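Local coordinates for protein aminopeptidase YwaD (Bacillus subtilis, PDB 6HC6) that uses two zinc ions to release a range of N-terminal amino acids from peptides by hydrolysis, leucine, arginine and lysine among them, at residues D306-S309 against E310-K314; S344-V347 against W348-S351; V374-E378 against A379-S383. All coordinates share one frame; numbering follows the deposited sequence.

Contact 1 (D306-S309 against E310-K314); sequences DHLS and EKELK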
# COMPACT_ATOMS: atom_id res chain seq x y z
N ASP A 306 -13.94 9.37 3.44
CA ASP A 306 -14.96 10.08 2.68
C ASP A 306 -16.34 9.86 3.26
O ASP A 306 -17.21 10.73 3.14
CB ASP A 306 -14.94 9.65 1.22
CG ASP A 306 -13.82 10.29 0.44
OD1 ASP A 306 -13.22 11.27 0.94
OD2 ASP A 306 -13.53 9.81 -0.68
N HIS A 307 -16.57 8.71 3.89
CA HIS A 307 -17.90 8.37 4.38
C HIS A 307 -18.07 8.64 5.87
O HIS A 307 -19.12 8.30 6.43
CB HIS A 307 -18.23 6.92 4.05
CG HIS A 307 -18.60 6.72 2.61
ND1 HIS A 307 -19.90 6.61 2.18
CD2 HIS A 307 -17.83 6.63 1.49
CE1 HIS A 307 -19.92 6.46 0.87
NE2 HIS A 307 -18.68 6.47 0.43
N LEU A 308 -17.08 9.24 6.53
CA LEU A 308 -17.30 9.75 7.88
C LEU A 308 -18.26 10.93 7.83
O LEU A 308 -18.21 11.77 6.92
CB LEU A 308 -15.98 10.19 8.51
CG LEU A 308 -14.98 9.06 8.79
CD1 LEU A 308 -13.63 9.61 9.28
CD2 LEU A 308 -15.56 8.08 9.77
N SER A 309 -19.16 11.00 8.81
CA SER A 309 -20.04 12.15 8.89
C SER A 309 -19.26 13.37 9.36
O SER A 309 -18.16 13.26 9.92
CB SER A 309 -21.20 11.88 9.85
OG SER A 309 -20.74 11.74 11.18
N GLU A 310 -19.84 14.56 9.14
CA GLU A 310 -19.22 15.77 9.67
C GLU A 310 -19.10 15.69 11.19
O GLU A 310 -18.11 16.16 11.77
CB GLU A 310 -20.03 17.01 9.26
CG GLU A 310 -20.16 17.20 7.75
CD GLU A 310 -21.24 18.20 7.37
OE1 GLU A 310 -21.25 19.32 7.94
OE2 GLU A 310 -22.08 17.88 6.50
N LYS A 311 -20.08 15.07 11.85
CA LYS A 311 -20.03 14.88 13.30
C LYS A 311 -18.81 14.05 13.70
O LYS A 311 -18.08 14.41 14.63
CB LYS A 311 -21.31 14.19 13.77
CG LYS A 311 -22.30 15.09 14.47
CD LYS A 311 -23.63 14.37 14.62
CE LYS A 311 -24.27 14.66 15.96
NZ LYS A 311 -25.52 13.88 16.15
N GLU A 312 -18.60 12.92 13.02
CA GLU A 312 -17.45 12.07 13.30
C GLU A 312 -16.14 12.79 13.02
O GLU A 312 -15.15 12.59 13.74
CB GLU A 312 -17.53 10.79 12.48
CG GLU A 312 -18.61 9.81 12.88
CD GLU A 312 -18.73 8.68 11.88
OE1 GLU A 312 -18.40 7.53 12.24
OE2 GLU A 312 -19.14 8.95 10.73
N LEU A 313 -16.09 13.58 11.95
CA LEU A 313 -14.87 14.33 11.65
C LEU A 313 -14.53 15.29 12.78
O LEU A 313 -13.37 15.40 13.18
CB LEU A 313 -15.02 15.08 10.33
CG LEU A 313 -15.08 14.20 9.07
CD1 LEU A 313 -15.35 15.06 7.84
CD2 LEU A 313 -13.79 13.41 8.92
N LYS A 314 -15.53 16.00 13.30
CA LYS A 314 -15.27 16.91 14.42
C LYS A 314 -14.76 16.16 15.64
O LYS A 314 -13.92 16.67 16.38
CB LYS A 314 -16.53 17.70 14.76
CG LYS A 314 -17.03 18.56 13.62
CD LYS A 314 -15.89 19.31 12.94
CE LYS A 314 -16.29 19.79 11.56
NZ LYS A 314 -16.42 18.67 10.58
O HOH W 1 -20.04 7.39 8.92

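Contact 2 (S344-V347 against W348-S351); sequences SNYV and WESS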
# COMPACT_ATOMS: atom_id res chain seq x y z
N SER A 344 5.28 18.15 13.40
CA SER A 344 4.75 17.47 14.57
C SER A 344 3.22 17.52 14.55
O SER A 344 2.61 18.40 13.92
CB SER A 344 5.29 18.13 15.84
OG SER A 344 4.72 17.58 17.00
N ASN A 345 2.60 16.55 15.20
CA ASN A 345 1.16 16.60 15.47
C ASN A 345 0.90 15.70 16.68
O ASN A 345 1.84 15.22 17.33
CB ASN A 345 0.34 16.22 14.23
CG ASN A 345 0.62 14.81 13.73
OD1 ASN A 345 0.99 13.94 14.51
ND2 ASN A 345 0.43 14.59 12.42
N TYR A 346 -0.38 15.47 16.98
CA TYR A 346 -0.71 14.70 18.17
C TYR A 346 -0.11 13.29 18.14
O TYR A 346 0.24 12.76 19.20
CB TYR A 346 -2.23 14.63 18.33
CG TYR A 346 -2.83 15.87 18.95
CD1 TYR A 346 -2.04 16.77 19.66
CD2 TYR A 346 -4.18 16.15 18.82
CE1 TYR A 346 -2.59 17.91 20.25
CE2 TYR A 346 -4.74 17.29 19.41
CZ TYR A 346 -3.93 18.17 20.11
OH TYR A 346 -4.47 19.30 20.70
N VAL A 347 0.01 12.67 16.95
CA VAL A 347 0.62 11.34 16.86
C VAL A 347 2.08 11.39 17.28
O VAL A 347 2.56 10.55 18.05
CB VAL A 347 0.50 10.77 15.44
CG1 VAL A 347 0.99 9.35 15.40
CG2 VAL A 347 -0.91 10.87 14.92
N TRP A 348 2.82 12.37 16.75
CA TRP A 348 4.22 12.50 17.14
C TRP A 348 4.35 12.78 18.63
O TRP A 348 5.19 12.17 19.31
CB TRP A 348 4.89 13.60 16.32
CG TRP A 348 6.29 13.84 16.76
CD1 TRP A 348 6.78 14.98 17.32
CD2 TRP A 348 7.38 12.91 16.72
NE1 TRP A 348 8.11 14.83 17.63
CE2 TRP A 348 8.50 13.56 17.27
CE3 TRP A 348 7.51 11.59 16.28
CZ2 TRP A 348 9.74 12.94 17.38
CZ3 TRP A 348 8.75 10.97 16.39
CH2 TRP A 348 9.85 11.66 16.94
N GLU A 349 3.53 13.69 19.17
CA GLU A 349 3.61 14.01 20.59
C GLU A 349 3.47 12.75 21.44
O GLU A 349 4.28 12.50 22.34
CB GLU A 349 2.54 15.03 20.97
CG GLU A 349 2.75 16.40 20.36
CD GLU A 349 1.67 17.40 20.77
OE1 GLU A 349 1.12 17.25 21.88
OE2 GLU A 349 1.37 18.32 19.98
N SER A 350 2.45 11.94 21.15
CA SER A 350 2.23 10.73 21.94
C SER A 350 3.36 9.73 21.74
O SER A 350 3.74 9.02 22.68
CB SER A 350 0.89 10.11 21.58
OG SER A 350 -0.16 10.88 22.14
N SER A 351 3.89 9.65 20.52
CA SER A 351 4.99 8.73 20.25
C SER A 351 6.27 9.18 20.92
O SER A 351 6.99 8.36 21.50
CB SER A 351 5.20 8.59 18.74
OG SER A 351 4.02 8.14 18.11
O HOH W 2 1.83 18.86 17.69
O HOH W 3 -1.85 11.16 20.44

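Contact 3 (V374-E378 against A379-S383); sequences VPFHE and AGIDS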
# COMPACT_ATOMS: atom_id res chain seq x y z
N VAL A 374 -2.84 9.23 4.97
CA VAL A 374 -2.92 10.42 4.14
C VAL A 374 -4.37 10.91 4.05
O VAL A 374 -4.60 12.11 4.20
CB VAL A 374 -2.32 10.19 2.74
CG1 VAL A 374 -2.65 11.35 1.81
CG2 VAL A 374 -0.81 10.00 2.84
N PRO A 375 -5.37 10.05 3.80
CA PRO A 375 -6.75 10.57 3.79
C PRO A 375 -7.17 11.19 5.12
O PRO A 375 -7.96 12.15 5.12
CB PRO A 375 -7.59 9.33 3.46
CG PRO A 375 -6.67 8.49 2.66
CD PRO A 375 -5.32 8.68 3.29
N PHE A 376 -6.68 10.67 6.24
CA PHE A 376 -6.97 11.30 7.53
C PHE A 376 -6.38 12.70 7.58
O PHE A 376 -7.05 13.66 7.98
CB PHE A 376 -6.43 10.44 8.67
CG PHE A 376 -7.24 9.20 8.90
CD1 PHE A 376 -8.37 9.23 9.72
CD2 PHE A 376 -6.91 8.01 8.27
CE1 PHE A 376 -9.12 8.10 9.93
CE2 PHE A 376 -7.67 6.86 8.47
CZ PHE A 376 -8.78 6.91 9.32
N HIS A 377 -5.11 12.83 7.16
CA HIS A 377 -4.46 14.14 7.16
C HIS A 377 -5.20 15.12 6.26
O HIS A 377 -5.38 16.29 6.61
CB HIS A 377 -3.00 13.99 6.71
CG HIS A 377 -2.23 15.27 6.75
ND1 HIS A 377 -1.31 15.54 7.74
CD2 HIS A 377 -2.24 16.35 5.95
CE1 HIS A 377 -0.79 16.74 7.54
NE2 HIS A 377 -1.34 17.25 6.46
N GLU A 378 -5.65 14.65 5.08
CA GLU A 378 -6.37 15.52 4.16
C GLU A 378 -7.68 16.02 4.76
O GLU A 378 -8.12 17.13 4.44
CB GLU A 378 -6.64 14.78 2.85
CG GLU A 378 -5.39 14.53 2.02
CD GLU A 378 -5.69 13.70 0.79
OE1 GLU A 378 -6.28 12.61 0.94
OE2 GLU A 378 -5.35 14.15 -0.33
N ALA A 379 -8.30 15.22 5.63
CA ALA A 379 -9.53 15.61 6.31
C ALA A 379 -9.28 16.44 7.56
O ALA A 379 -10.24 16.80 8.25
CB ALA A 379 -10.34 14.36 6.67
N GLY A 380 -8.02 16.74 7.87
CA GLY A 380 -7.68 17.58 9.00
C GLY A 380 -7.43 16.85 10.29
O GLY A 380 -7.36 17.50 11.35
N ILE A 381 -7.31 15.53 10.26
CA ILE A 381 -7.14 14.72 11.45
C ILE A 381 -5.66 14.43 11.61
O ILE A 381 -5.00 13.99 10.66
CB ILE A 381 -7.95 13.41 11.34
CG1 ILE A 381 -9.44 13.72 11.16
CG2 ILE A 381 -7.70 12.52 12.53
CD1 ILE A 381 -10.19 12.58 10.47
N ASP A 382 -5.12 14.70 12.80
CA ASP A 382 -3.73 14.35 13.09
C ASP A 382 -3.46 12.89 12.76
O ASP A 382 -4.14 12.00 13.28
CB ASP A 382 -3.43 14.59 14.57
CG ASP A 382 -3.48 16.05 14.96
OD1 ASP A 382 -4.51 16.70 14.70
OD2 ASP A 382 -2.51 16.52 15.58
N SER A 383 -2.46 12.62 11.93
CA SER A 383 -2.20 11.24 11.54
C SER A 383 -0.72 11.07 11.25
O SER A 383 -0.02 12.03 10.93
CB SER A 383 -2.98 10.82 10.30
OG SER A 383 -2.48 11.48 9.15
O HOH W 4 0.14 13.23 8.36
O HOH W 5 -2.24 14.92 10.19

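Contact 1 (D306-S309 against E310-K314)
A single carboxylate oxygen, E312 OE2, reaches back over the start of its own helix to hold S309, and the pair is a capping box. S309 N points at E312 OE2 over 2.8 Å in a nearly straight bond (173°), meeting the oxygen on its anti side and 19° out of the carboxylate plane. In the other half of the box E312 N donates to S309 OG at 3.1 Å. That hydroxyl sits between the serine's backbone N and carbonyl carbon (chi1 67°), which turns it over the first turn of helix 310-315. The extended E312 chain runs alongside it, with CG 3.3 Å from S309 OG. A water donates to E312 OE2 and to H307 O, tying in the turn just after helix 299-306, while E312 OE1 forms a salt bridge with R287. Beneath the polar box, L308 CD1 meets L313 CD2 at 3.8 Å, and L308 CD2 lies over a face of the E312 carboxylate, the L308 and E312 side chains crossing at about a right angle. With both oxygens engaged, the E312 carboxylate is fixed in its rotation, and the R287 guanidinium beside it probably favours the charged form.

Contact 2 (S344-V347 against W348-S351)
W348 turns the edge of its indole to S344, and E349 lies beside Y346, at the start of helix 346-358, the helix of the beta-alpha-beta unit between strands 334-339 and 363-367; S344 is just ahead of it. N345 is the N-cap: its OD1 accepts from W348 N at 3.3 Å and, more weakly, from V347 N. A chi1 of 61° folds the N345 amide back over the helix end, and its ND2 goes on to S383 O of the neighbouring strand. Y346 and E349 point the same way, but the carboxylate stands at 86° to the phenol ring, with E349 CD in the ring plane at its edge and OE2 3.8 Å from Y346 CD1. E349 OE2 also accepts a hydrogen bond, a doubtfully short one, from a water bonded to S344 OG. With an alanine here, the water bridge to S344 would probably lose its carboxylate mate, and the Y346 ring edge its neighbour. On the indole, S344 OG lies in the ring plane, 3.3 Å from W348 CD1, while the ring packs on L363, L365 and V337. On the buried side, V347 packs on V318, F320 and F386. V347 O is gripped from opposite faces, by S351 N at 2.9 Å and by S351 OG at 2.8 Å, the hydroxyl coming in 37° above the carbonyl plane.

Contact 3 (V374-E378 against A379-S383)
A Schellman motif closes helix 373-378 and hands the chain on to strand 382-389: I381 N donates to F376 O at 3.0 Å, coming in from above the carbonyl plane. The bond from G380 N to H377 O, also 3.0 Å, is far more tilted, its donor 66° out of the plane of the H377 carbonyl. G380 carries the positive phi (91°) that reverses the chain; any side chain here would press its first carbon into A379 O. Before the turn, A379 N still makes a helical bond to P375 O. The apolar half of the turn is carried by F376 and I381, whose side chains cross obliquely: I381 CD1 comes to the ring edge, near its plane, 3.9 Å from F376 CD1, and the ring also meets Y246. F376 CB packs on S383 CB at 3.8 Å, while S383 OG, 3.5 Å from H377 CB, bonds to H373 O. H377 CG lies opposite its own backbone N (chi1 -176°), which sends the imidazole outward to L340 and D341, where ND1 reaches the strand through two waters: one donates to S383 O, while the other bridges I381 O and S383 N and makes only a weak bond to the imidazole. P375 packs against helix 299-306, its side chain about 10 Å from those of the zinc ligands H250 and D323. Paired 6→1 and 5→2 bonds around a left-handed glycine are typical of a Schellman C-cap, here leading through a short turn into an interior strand of the M28 peptidase sheet.

Along the chain the three contacts follow in series, all within the M28 peptidase range. Contacts 1 and 2 start helices 310-315 and 346-358, whereas contact 3 ends helix 373-378 and enters strand 382-389 of the eight-stranded mixed sheet. Contact 3 is the hub. Its centre lies about 12 Å from that of contact 1, where L313 packs on I381 and A379, and about 13 Å from that of contact 2, where Y346 N meets D382 OD2 and V347 packs on S383. Contacts 1 and 2 do not touch, their centres being about 22 Å apart. Both helix starts pack on the turn and first residues of one interior strand, tying together successive elements of the peptidase domain.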